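Protein TASOR (Homo sapiens, PDB 6TL1) acts in the HUSH complex, which maintains silencing at H3K9me3-rich loci by promoting SETDB1 and MORC2 recruitment, this chain being the pseudo-PARP domain of TASOR. Local coordinates at residues V18-S23 and V129-I134; A113-A118 and E178-Y183; L109-D114 and K163-I168. All blocks are in the same frame, centred on the assembly; numbering follows the deposited sequence.

Contact 1: residues V18-S23 and V129-I134; sequences VNILHS and VVIFKI
L21, in the last turn of helix 12-22, and I131, on strand 126-134, bring their CA atoms to 8.5 Å, a separation bridged by side chains alone with no hydrogen bond between the backbones. This is helix-on-sheet packing within the pseudo-PARP fold: the helix lies against one face of the five-stranded antiparallel sheet, in which 126-134 runs between 199-209 and 71-77. I131 is the single residue of segment 129-134 that makes close contact with segment 18-23, and it meets two neighbouring helix residues with different branches. Its long branch goes to L21. With I131 CG1 anti to its own carbonyl carbon (chi1 -62°), CD1 reaches forward and comes 3.8 Å from L21 CG and 3.9 Å from L21 CD2, the two side chains crossing at a slant. L21 adopts the same first torsion, its CG also anti to the carbonyl carbon, and offers both CG and the CD2 methyl to the tip of the isoleucine. The neighbours of I131 in sequence, V130 and F132, project to the other side of the sheet. The contact is buried and wholly apolar. Y72 and F74 from 71-77 and Y202 and V205 from 199-209 complete it, with Y36 of strand 34-42 also on L21. Through its backbone I131 is hydrogen-bonded within the sheet to Y202 and A203, and the helix meets it through side chains. The short branch of I131 serves I20, whose side chain points toward the strand: methyl meets methyl, with I20 CG2 4.2 Å from I131 CG2.

Contact 2: residues A113-A118 and E178-Y183; sequences ADLLQA and ELTQYY
L115 and T180 form the tight half of a contact between the loop that follows strand 107-110 and the junction where helix 176-179 gives way to strand 181-184, beside the smaller, mixed sheet of the pseudo-PARP fold. The two side chains cross at about a right angle, and a methyl is pressed against a hydroxyl: L115 CD2 lies 3.4 Å from T180 OG1. T180 is the first residue to leave the helical conformation. Its OG1, held between the backbone N and the carbonyl carbon (chi1 59°), turns back to hydrogen-bond A176 O in the preceding turn, and it also accepts from a water at 3.0 Å. The same water donates to L115 O at 3.1 Å, so it links the L115 carbonyl to the threonine hydroxyl beside the methyl contact; L115 O accepts from S110 OG as well. A176 and Y177 also pack on this leucine, which is buried.

Toward A118 and E178 the fit becomes looser and wetter. A118 is exposed, and its CB stands 3.9 Å from E178 OE2 with no direct polar bond across. The glutamate chain is bent at chi2 (89°), which folds the carboxylate back toward the loop instead of letting it run straight out. A glycerol, probably from the crystallisation liquor, lies about 4 Å from this side chain. What joins the two ends is a second water, giving a firm hydrogen bond to E178 OE1 at 2.6 Å but only a weak one to A118 O, 3.4 Å away.

Contact 3: residues L109-D114 and K163-I168; sequences LSRYAD and KNANRI
R111, in the loop leaving strand 107-110, reaches N166 in the 3-10 turn 165-167, which follows strand 159-162 of the smaller sheet of the pseudo-PARP fold. CG of R111 is anti to the backbone N (chi1 168°) and the chain stays extended to NE, carrying the guanidinium to the turn. Both terminal nitrogens donate to one atom: NH1 lies 3.0 Å from N166 OD1 and NH2 3.2 Å from the same oxygen. OD1 lies in the guanidinium plane. NH1 approaches in line with the CG-OD1 bond (178°); because the guanidinium and amide planes are turned 65° apart, NH2 comes from above the carbonyl plane. A165 CB touches the guanidinium edge, 4.0 Å from NH1.

Y112 runs alongside, its ring under R111 CG, which lies 3.8 Å above the ring centre. Its hydroxyl donates to a water that in turn donates to A165 O and I168 O, a second, solvent-mediated link to the turn. At this partly exposed site a neutral amide oxygen takes both N-H groups, which fixes the direction of the guanidinium without cancelling its charge.

Overall arrangement
Contact 1 belongs to the core, while contacts 2 and 3 are partly buried and reach the surface. Contact 1 is pure hydrocarbon packing on the large antiparallel sheet; contact 2 mixes one apolar touch with water bridges, and contact 3 relies on two guanidinium-to-amide hydrogen bonds plus a water. Contacts 2 and 3 lie close, about 6 Å between centres, share A113 and D114, and meet on neighbouring strands 107-110 and 181-184, where Y182 N probably bonds to L109 O. The segment 109-118 also joins them to the core: A113 packs on L21, L116 on V129, and L109 on F132 and I134. The apolar contact thus belongs to the large sheet, the two with water and polar groups to the loops at the smaller sheet.

Contact 1: residues V18-S23 and V129-I134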
loop_
_atom_site.group_PDB
_atom_site.type_symbol
_atom_site.label_atom_id
_atom_site.label_comp_id
_atom_site.label_asym_id
_atom_site.label_seq_id
_atom_site.Cartn_x
_atom_site.Cartn_y
_atom_site.Cartn_z
ATOM N N VAL A 18 -7.265 -11.115 7.918
ATOM C CA VAL A 18 -7.910 -11.621 6.715
ATOM C C VAL A 18 -9.084 -10.732 6.339
ATOM O O VAL A 18 -9.322 -10.493 5.150
ATOM C CB VAL A 18 -8.324 -13.096 6.900
ATOM C CG1 VAL A 18 -9.287 -13.522 5.824
ATOM C CG2 VAL A 18 -7.095 -13.992 6.862
ATOM N N ASN A 19 -9.793 -10.166 7.333
ATOM C CA ASN A 19 -10.941 -9.328 6.999
ATOM C C ASN A 19 -10.518 -8.041 6.307
ATOM O O ASN A 19 -11.284 -7.504 5.500
ATOM C CB ASN A 19 -11.767 -8.959 8.232
ATOM C CG ASN A 19 -12.600 -10.118 8.743
ATOM O OD1 ASN A 19 -12.760 -11.100 8.053
ATOM N ND2 ASN A 19 -13.164 -9.983 9.943
ATOM N N ILE A 20 -9.331 -7.521 6.629
ATOM C CA ILE A 20 -8.811 -6.363 5.903
ATOM C C ILE A 20 -8.635 -6.717 4.431
ATOM O O ILE A 20 -9.046 -5.964 3.539
ATOM C CB ILE A 20 -7.484 -5.897 6.529
ATOM C CG1 ILE A 20 -7.701 -5.428 7.978
ATOM C CG2 ILE A 20 -6.857 -4.770 5.688
ATOM C CD1 ILE A 20 -6.410 -5.312 8.728
ATOM N N LEU A 21 -8.088 -7.900 4.153
ATOM C CA LEU A 21 -7.924 -8.319 2.761
ATOM C C LEU A 21 -9.270 -8.548 2.079
ATOM O O LEU A 21 -9.513 -8.023 0.985
ATOM C CB LEU A 21 -7.073 -9.585 2.696
ATOM C CG LEU A 21 -5.637 -9.423 3.218
ATOM C CD1 LEU A 21 -5.089 -10.760 3.642
ATOM C CD2 LEU A 21 -4.735 -8.789 2.179
ATOM N N HIS A 22 -10.169 -9.309 2.721
ATOM C CA HIS A 22 -11.458 -9.631 2.108
ATOM C C HIS A 22 -12.285 -8.389 1.824
ATOM O O HIS A 22 -13.085 -8.377 0.886
ATOM C CB HIS A 22 -12.264 -10.580 3.007
ATOM C CG HIS A 22 -11.776 -11.988 2.984
ATOM N ND1 HIS A 22 -12.265 -12.957 3.836
ATOM C CD2 HIS A 22 -10.854 -12.599 2.203
ATOM C CE1 HIS A 22 -11.663 -14.107 3.580
ATOM N NE2 HIS A 22 -10.803 -13.917 2.595
ATOM N N SER A 23 -12.164 -7.365 2.651
ATOM C CA SER A 23 -12.941 -6.157 2.426
ATOM C C SER A 23 -12.287 -5.207 1.421
ATOM O O SER A 23 -12.854 -4.149 1.135
ATOM C CB SER A 23 -13.183 -5.454 3.759
ATOM O OG SER A 23 -11.967 -4.952 4.263
ATOM N N VAL A 129 2.125 -11.003 1.132
ATOM C CA VAL A 129 1.548 -9.672 0.984
ATOM C C VAL A 129 1.738 -8.929 2.300
ATOM O O VAL A 129 1.315 -9.417 3.357
ATOM C CB VAL A 129 0.063 -9.730 0.594
ATOM C CG1 VAL A 129 -0.503 -8.335 0.457
ATOM C CG2 VAL A 129 -0.110 -10.515 -0.703
ATOM N N VAL A 130 2.396 -7.770 2.235
ATOM C CA VAL A 130 2.510 -6.862 3.375
ATOM C C VAL A 130 1.321 -5.916 3.354
ATOM O O VAL A 130 0.968 -5.358 2.307
ATOM C CB VAL A 130 3.842 -6.090 3.362
ATOM C CG1 VAL A 130 3.922 -5.092 4.547
ATOM C CG2 VAL A 130 5.006 -7.050 3.510
ATOM N N ILE A 131 0.643 -5.816 4.489
ATOM C CA ILE A 131 -0.444 -4.872 4.687
ATOM C C ILE A 131 0.128 -3.668 5.418
ATOM O O ILE A 131 0.656 -3.798 6.533
ATOM C CB ILE A 131 -1.600 -5.499 5.480
ATOM C CG1 ILE A 131 -2.202 -6.695 4.719
ATOM C CG2 ILE A 131 -2.633 -4.431 5.855
ATOM C CD1 ILE A 131 -3.314 -7.409 5.481
ATOM N N PHE A 132 0.028 -2.501 4.788
ATOM C CA PHE A 132 0.470 -1.247 5.381
ATOM C C PHE A 132 -0.723 -0.477 5.904
ATOM O O PHE A 132 -1.763 -0.409 5.241
ATOM C CB PHE A 132 1.197 -0.369 4.359
ATOM C CG PHE A 132 2.476 -0.948 3.872
ATOM C CD1 PHE A 132 2.498 -1.774 2.767
ATOM C CD2 PHE A 132 3.668 -0.672 4.532
ATOM C CE1 PHE A 132 3.695 -2.309 2.313
ATOM C CE2 PHE A 132 4.859 -1.209 4.097
ATOM C CZ PHE A 132 4.872 -2.039 2.984
ATOM N N LYS A 133 -0.561 0.143 7.066
ATOM C CA LYS A 133 -1.488 1.194 7.429
ATOM C C LYS A 133 -0.955 2.492 6.832
ATOM O O LYS A 133 0.258 2.706 6.754
ATOM C CB LYS A 133 -1.679 1.313 8.942
ATOM C CG LYS A 133 -0.499 1.811 9.742
ATOM C CD LYS A 133 -0.939 2.041 11.196
ATOM C CE LYS A 133 0.221 2.425 12.119
ATOM N NZ LYS A 133 -0.236 2.466 13.550
ATOM N N ILE A 134 -1.871 3.321 6.336
ATOM C CA ILE A 134 -1.520 4.539 5.623
ATOM C C ILE A 134 -2.456 5.640 6.080
ATOM O O ILE A 134 -3.537 5.386 6.617
ATOM C CB ILE A 134 -1.618 4.390 4.085
ATOM C CG1 ILE A 134 -3.042 3.950 3.707
ATOM C CG2 ILE A 134 -0.575 3.412 3.595
ATOM C CD1 ILE A 134 -3.301 3.835 2.210
#

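Contact 2: residues A113-A118 and E178-Y183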
loop_
_atom_site.group_PDB
_atom_site.type_symbol
_atom_site.label_atom_id
_atom_site.label_comp_id
_atom_site.label_asym_id
_atom_site.label_seq_id
_atom_site.Cartn_x
_atom_site.Cartn_y
_atom_site.Cartn_z
ATOM N N ALA A 113 -6.480 -5.628 -2.690
ATOM C CA ALA A 113 -5.725 -6.793 -2.249
ATOM C C ALA A 113 -5.708 -7.924 -3.263
ATOM O O ALA A 113 -4.937 -8.872 -3.070
ATOM C CB ALA A 113 -6.292 -7.318 -0.929
ATOM N N ASP A 114 -6.539 -7.877 -4.313
ATOM C CA ASP A 114 -6.505 -8.899 -5.355
ATOM C C ASP A 114 -5.840 -8.408 -6.638
ATOM O O ASP A 114 -5.838 -9.133 -7.637
ATOM C CB ASP A 114 -7.919 -9.437 -5.655
ATOM C CG ASP A 114 -8.930 -8.342 -5.954
ATOM O OD1 ASP A 114 -8.618 -7.143 -5.761
ATOM O OD2 ASP A 114 -10.067 -8.692 -6.342
ATOM N N LEU A 115 -5.225 -7.215 -6.611
ATOM C CA LEU A 115 -4.570 -6.591 -7.769
ATOM C C LEU A 115 -3.156 -6.203 -7.347
ATOM O O LEU A 115 -2.888 -5.038 -7.041
ATOM C CB LEU A 115 -5.370 -5.385 -8.248
ATOM C CG LEU A 115 -4.972 -4.756 -9.584
ATOM C CD1 LEU A 115 -4.650 -5.819 -10.613
ATOM C CD2 LEU A 115 -6.109 -3.864 -10.077
ATOM N N LEU A 116 -2.254 -7.185 -7.343
ATOM C CA LEU A 116 -0.921 -7.028 -6.774
ATOM C C LEU A 116 0.210 -7.045 -7.797
ATOM O O LEU A 116 1.379 -6.967 -7.403
ATOM C CB LEU A 116 -0.679 -8.131 -5.738
ATOM C CG LEU A 116 -1.772 -8.236 -4.679
ATOM C CD1 LEU A 116 -1.688 -9.579 -3.953
ATOM C CD2 LEU A 116 -1.676 -7.066 -3.715
ATOM N N GLN A 117 -0.096 -7.120 -9.085
ATOM C CA GLN A 117 0.911 -7.187 -10.140
ATOM C C GLN A 117 0.196 -6.922 -11.455
ATOM O O GLN A 117 -1.035 -6.988 -11.528
ATOM C CB GLN A 117 1.646 -8.539 -10.144
ATOM C CG GLN A 117 0.915 -9.629 -10.888
ATOM C CD GLN A 117 1.594 -10.991 -10.837
ATOM O OE1 GLN A 117 2.618 -11.173 -10.184
ATOM N NE2 GLN A 117 1.034 -11.950 -11.569
ATOM N N ALA A 118 0.980 -6.599 -12.490
ATOM C CA ALA A 118 0.398 -6.101 -13.731
ATOM C C ALA A 118 -0.436 -7.163 -14.431
ATOM O O ALA A 118 -1.534 -6.877 -14.920
ATOM C CB ALA A 118 1.503 -5.595 -14.658
ATOM N N GLU A 178 -1.691 -0.524 -12.478
ATOM C CA GLU A 178 -1.039 0.779 -12.331
ATOM C C GLU A 178 -2.032 1.896 -12.023
ATOM O O GLU A 178 -1.680 2.860 -11.328
ATOM C CB GLU A 178 -0.231 1.106 -13.589
ATOM C CG GLU A 178 0.919 0.141 -13.808
ATOM C CD GLU A 178 0.524 -1.084 -14.645
ATOM O OE1 GLU A 178 -0.675 -1.447 -14.664
ATOM O OE2 GLU A 178 1.429 -1.712 -15.237
ATOM N N LEU A 179 -3.257 1.816 -12.549
ATOM C CA LEU A 179 -4.204 2.898 -12.309
ATOM C C LEU A 179 -4.833 2.850 -10.919
ATOM O O LEU A 179 -5.450 3.839 -10.508
ATOM C CB LEU A 179 -5.309 2.876 -13.370
ATOM C CG LEU A 179 -4.930 3.290 -14.795
ATOM C CD1 LEU A 179 -6.031 2.873 -15.775
ATOM C CD2 LEU A 179 -4.683 4.805 -14.880
ATOM N N THR A 180 -4.708 1.738 -10.184
ATOM C CA THR A 180 -5.275 1.621 -8.845
ATOM C C THR A 180 -4.195 1.660 -7.767
ATOM O O THR A 180 -4.298 0.971 -6.747
ATOM C CB THR A 180 -6.118 0.353 -8.712
ATOM O OG1 THR A 180 -5.298 -0.786 -8.978
ATOM C CG2 THR A 180 -7.299 0.384 -9.704
ATOM N N GLN A 181 -3.136 2.423 -8.002
ATOM C CA GLN A 181 -2.068 2.572 -7.030
ATOM C C GLN A 181 -2.261 3.822 -6.190
ATOM O O GLN A 181 -2.951 4.771 -6.577
ATOM C CB GLN A 181 -0.700 2.644 -7.715
ATOM C CG GLN A 181 -0.374 1.429 -8.517
ATOM C CD GLN A 181 0.045 0.282 -7.633
ATOM O OE1 GLN A 181 0.949 0.410 -6.805
ATOM N NE2 GLN A 181 -0.659 -0.845 -7.766
ATOM N N TYR A 182 -1.649 3.791 -5.014
ATOM C CA TYR A 182 -1.401 4.964 -4.191
ATOM C C TYR A 182 0.079 5.312 -4.309
ATOM O O TYR A 182 0.927 4.417 -4.334
ATOM C CB TYR A 182 -1.744 4.694 -2.727
ATOM C CG TYR A 182 -3.214 4.491 -2.420
ATOM C CD1 TYR A 182 -4.181 5.318 -2.960
ATOM C CD2 TYR A 182 -3.628 3.461 -1.579
ATOM C CE1 TYR A 182 -5.526 5.131 -2.683
ATOM C CE2 TYR A 182 -4.977 3.270 -1.283
ATOM C CZ TYR A 182 -5.918 4.105 -1.846
ATOM O OH TYR A 182 -7.255 3.930 -1.573
ATOM N N TYR A 183 0.397 6.598 -4.363
ATOM C CA TYR A 183 1.779 7.072 -4.494
ATOM C C TYR A 183 2.079 8.008 -3.332
ATOM O O TYR A 183 1.630 9.156 -3.331
ATOM C CB TYR A 183 1.968 7.759 -5.837
ATOM C CG TYR A 183 3.330 8.368 -6.118
ATOM C CD1 TYR A 183 4.427 7.568 -6.392
ATOM C CD2 TYR A 183 3.493 9.745 -6.180
ATOM C CE1 TYR A 183 5.667 8.130 -6.714
ATOM C CE2 TYR A 183 4.734 10.323 -6.486
ATOM C CZ TYR A 183 5.806 9.506 -6.750
ATOM O OH TYR A 183 7.023 10.062 -7.054
HETATM O O HOH W 1 -4.404 -2.388 -6.579
HETATM O O HOH W 2 -1.126 -3.656 -16.025
#

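Contact 3: residues L109-D114 and K163-I168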
loop_
_atom_site.group_PDB
_atom_site.type_symbol
_atom_site.label_atom_id
_atom_site.label_comp_id
_atom_site.label_asym_id
_atom_site.label_seq_id
_atom_site.Cartn_x
_atom_site.Cartn_y
_atom_site.Cartn_z
ATOM N N LEU A 109 1.817 1.741 -3.586
ATOM C CA LEU A 109 1.093 0.665 -2.912
ATOM C C LEU A 109 -0.208 0.373 -3.653
ATOM O O LEU A 109 -0.843 1.285 -4.178
ATOM C CB LEU A 109 0.783 1.029 -1.433
ATOM C CG LEU A 109 1.977 1.269 -0.502
ATOM C CD1 LEU A 109 1.539 1.679 0.876
ATOM C CD2 LEU A 109 2.751 -0.034 -0.386
ATOM N N SER A 110 -0.610 -0.907 -3.676
ATOM C CA SER A 110 -1.872 -1.295 -4.307
ATOM C C SER A 110 -3.050 -0.902 -3.429
ATOM O O SER A 110 -3.028 -1.087 -2.208
ATOM C CB SER A 110 -1.947 -2.806 -4.550
ATOM O OG SER A 110 -1.152 -3.237 -5.629
ATOM N N ARG A 111 -4.081 -0.358 -4.063
ATOM C CA ARG A 111 -5.341 -0.071 -3.384
ATOM C C ARG A 111 -6.121 -1.350 -3.087
ATOM O O ARG A 111 -6.887 -1.404 -2.115
ATOM C CB ARG A 111 -6.182 0.868 -4.255
ATOM C CG ARG A 111 -7.630 1.048 -3.848
ATOM C CD ARG A 111 -8.238 2.302 -4.468
ATOM N NE ARG A 111 -9.693 2.332 -4.304
ATOM C CZ ARG A 111 -10.526 3.067 -5.044
ATOM N NH1 ARG A 111 -10.057 3.840 -6.013
ATOM N NH2 ARG A 111 -11.835 3.025 -4.814
ATOM N N TYR A 112 -5.970 -2.368 -3.926
ATOM C CA TYR A 112 -6.815 -3.553 -3.898
ATOM C C TYR A 112 -5.981 -4.787 -3.598
ATOM O O TYR A 112 -4.917 -4.984 -4.193
ATOM C CB TYR A 112 -7.552 -3.731 -5.226
ATOM C CG TYR A 112 -8.550 -2.643 -5.538
ATOM C CD1 TYR A 112 -9.710 -2.525 -4.797
ATOM C CD2 TYR A 112 -8.336 -1.732 -6.581
ATOM C CE1 TYR A 112 -10.641 -1.554 -5.068
ATOM C CE2 TYR A 112 -9.272 -0.736 -6.861
ATOM C CZ TYR A 112 -10.428 -0.666 -6.093
ATOM O OH TYR A 112 -11.386 0.284 -6.319
ATOM N N ALA A 113 -6.480 -5.628 -2.690
ATOM C CA ALA A 113 -5.725 -6.793 -2.249
ATOM C C ALA A 113 -5.708 -7.924 -3.263
ATOM O O ALA A 113 -4.937 -8.872 -3.070
ATOM C CB ALA A 113 -6.292 -7.318 -0.929
ATOM N N ASP A 114 -6.539 -7.877 -4.313
ATOM C CA ASP A 114 -6.505 -8.899 -5.355
ATOM C C ASP A 114 -5.840 -8.408 -6.638
ATOM O O ASP A 114 -5.838 -9.133 -7.637
ATOM C CB ASP A 114 -7.919 -9.437 -5.655
ATOM C CG ASP A 114 -8.930 -8.342 -5.954
ATOM O OD1 ASP A 114 -8.618 -7.143 -5.761
ATOM O OD2 ASP A 114 -10.067 -8.692 -6.342
ATOM N N LYS A 163 -6.873 10.003 -11.098
ATOM C CA LYS A 163 -8.105 10.793 -11.073
ATOM C C LYS A 163 -9.378 9.961 -11.214
ATOM O O LYS A 163 -10.351 10.163 -10.473
ATOM C CB LYS A 163 -8.055 11.839 -12.190
ATOM C CG LYS A 163 -9.201 12.835 -12.141
ATOM C CD LYS A 163 -8.895 13.975 -11.197
ATOM C CE LYS A 163 -10.168 14.706 -10.821
ATOM N NZ LYS A 163 -11.001 14.979 -12.022
ATOM N N ASN A 164 -9.416 9.044 -12.170
ATOM C CA ASN A 164 -10.658 8.332 -12.462
ATOM C C ASN A 164 -10.565 6.840 -12.164
ATOM O O ASN A 164 -11.217 6.034 -12.825
ATOM C CB ASN A 164 -11.073 8.560 -13.915
ATOM C CG ASN A 164 -11.571 9.971 -14.162
ATOM O OD1 ASN A 164 -12.455 10.459 -13.453
ATOM N ND2 ASN A 164 -11.009 10.635 -15.168
ATOM N N ALA A 165 -9.805 6.474 -11.129
ATOM C CA ALA A 165 -9.588 5.069 -10.795
ATOM C C ALA A 165 -10.872 4.324 -10.457
ATOM O O ALA A 165 -10.919 3.095 -10.592
ATOM C CB ALA A 165 -8.614 4.964 -9.618
ATOM N N ASN A 166 -11.912 5.017 -9.999
ATOM C CA ASN A 166 -13.170 4.309 -9.743
ATOM C C ASN A 166 -13.812 3.774 -11.020
ATOM O O ASN A 166 -14.694 2.916 -10.937
ATOM C CB ASN A 166 -14.147 5.195 -8.967
ATOM C CG ASN A 166 -13.649 5.516 -7.556
ATOM O OD1 ASN A 166 -12.596 5.036 -7.130
ATOM N ND2 ASN A 166 -14.424 6.307 -6.819
ATOM N N ARG A 167 -13.405 4.270 -12.191
ATOM C CA ARG A 167 -13.831 3.655 -13.446
ATOM C C ARG A 167 -13.382 2.202 -13.527
ATOM O O ARG A 167 -13.984 1.407 -14.250
ATOM C CB ARG A 167 -13.277 4.446 -14.633
ATOM C CG ARG A 167 -14.006 5.744 -14.907
ATOM C CD ARG A 167 -13.411 6.464 -16.106
ATOM N NE ARG A 167 -13.945 7.817 -16.240
ATOM C CZ ARG A 167 -13.483 8.728 -17.092
ATOM N NH1 ARG A 167 -12.469 8.433 -17.896
ATOM N NH2 ARG A 167 -14.035 9.933 -17.136
ATOM N N ILE A 168 -12.283 1.855 -12.859
ATOM C CA ILE A 168 -11.757 0.495 -12.922
ATOM C C ILE A 168 -12.667 -0.433 -12.115
ATOM O O ILE A 168 -12.835 -0.263 -10.900
ATOM C CB ILE A 168 -10.314 0.450 -12.405
ATOM C CG1 ILE A 168 -9.369 1.128 -13.407
ATOM C CG2 ILE A 168 -9.856 -0.979 -12.223
ATOM C CD1 ILE A 168 -9.510 0.614 -14.836
HETATM O O HOH W 3 -11.454 1.090 -9.176
#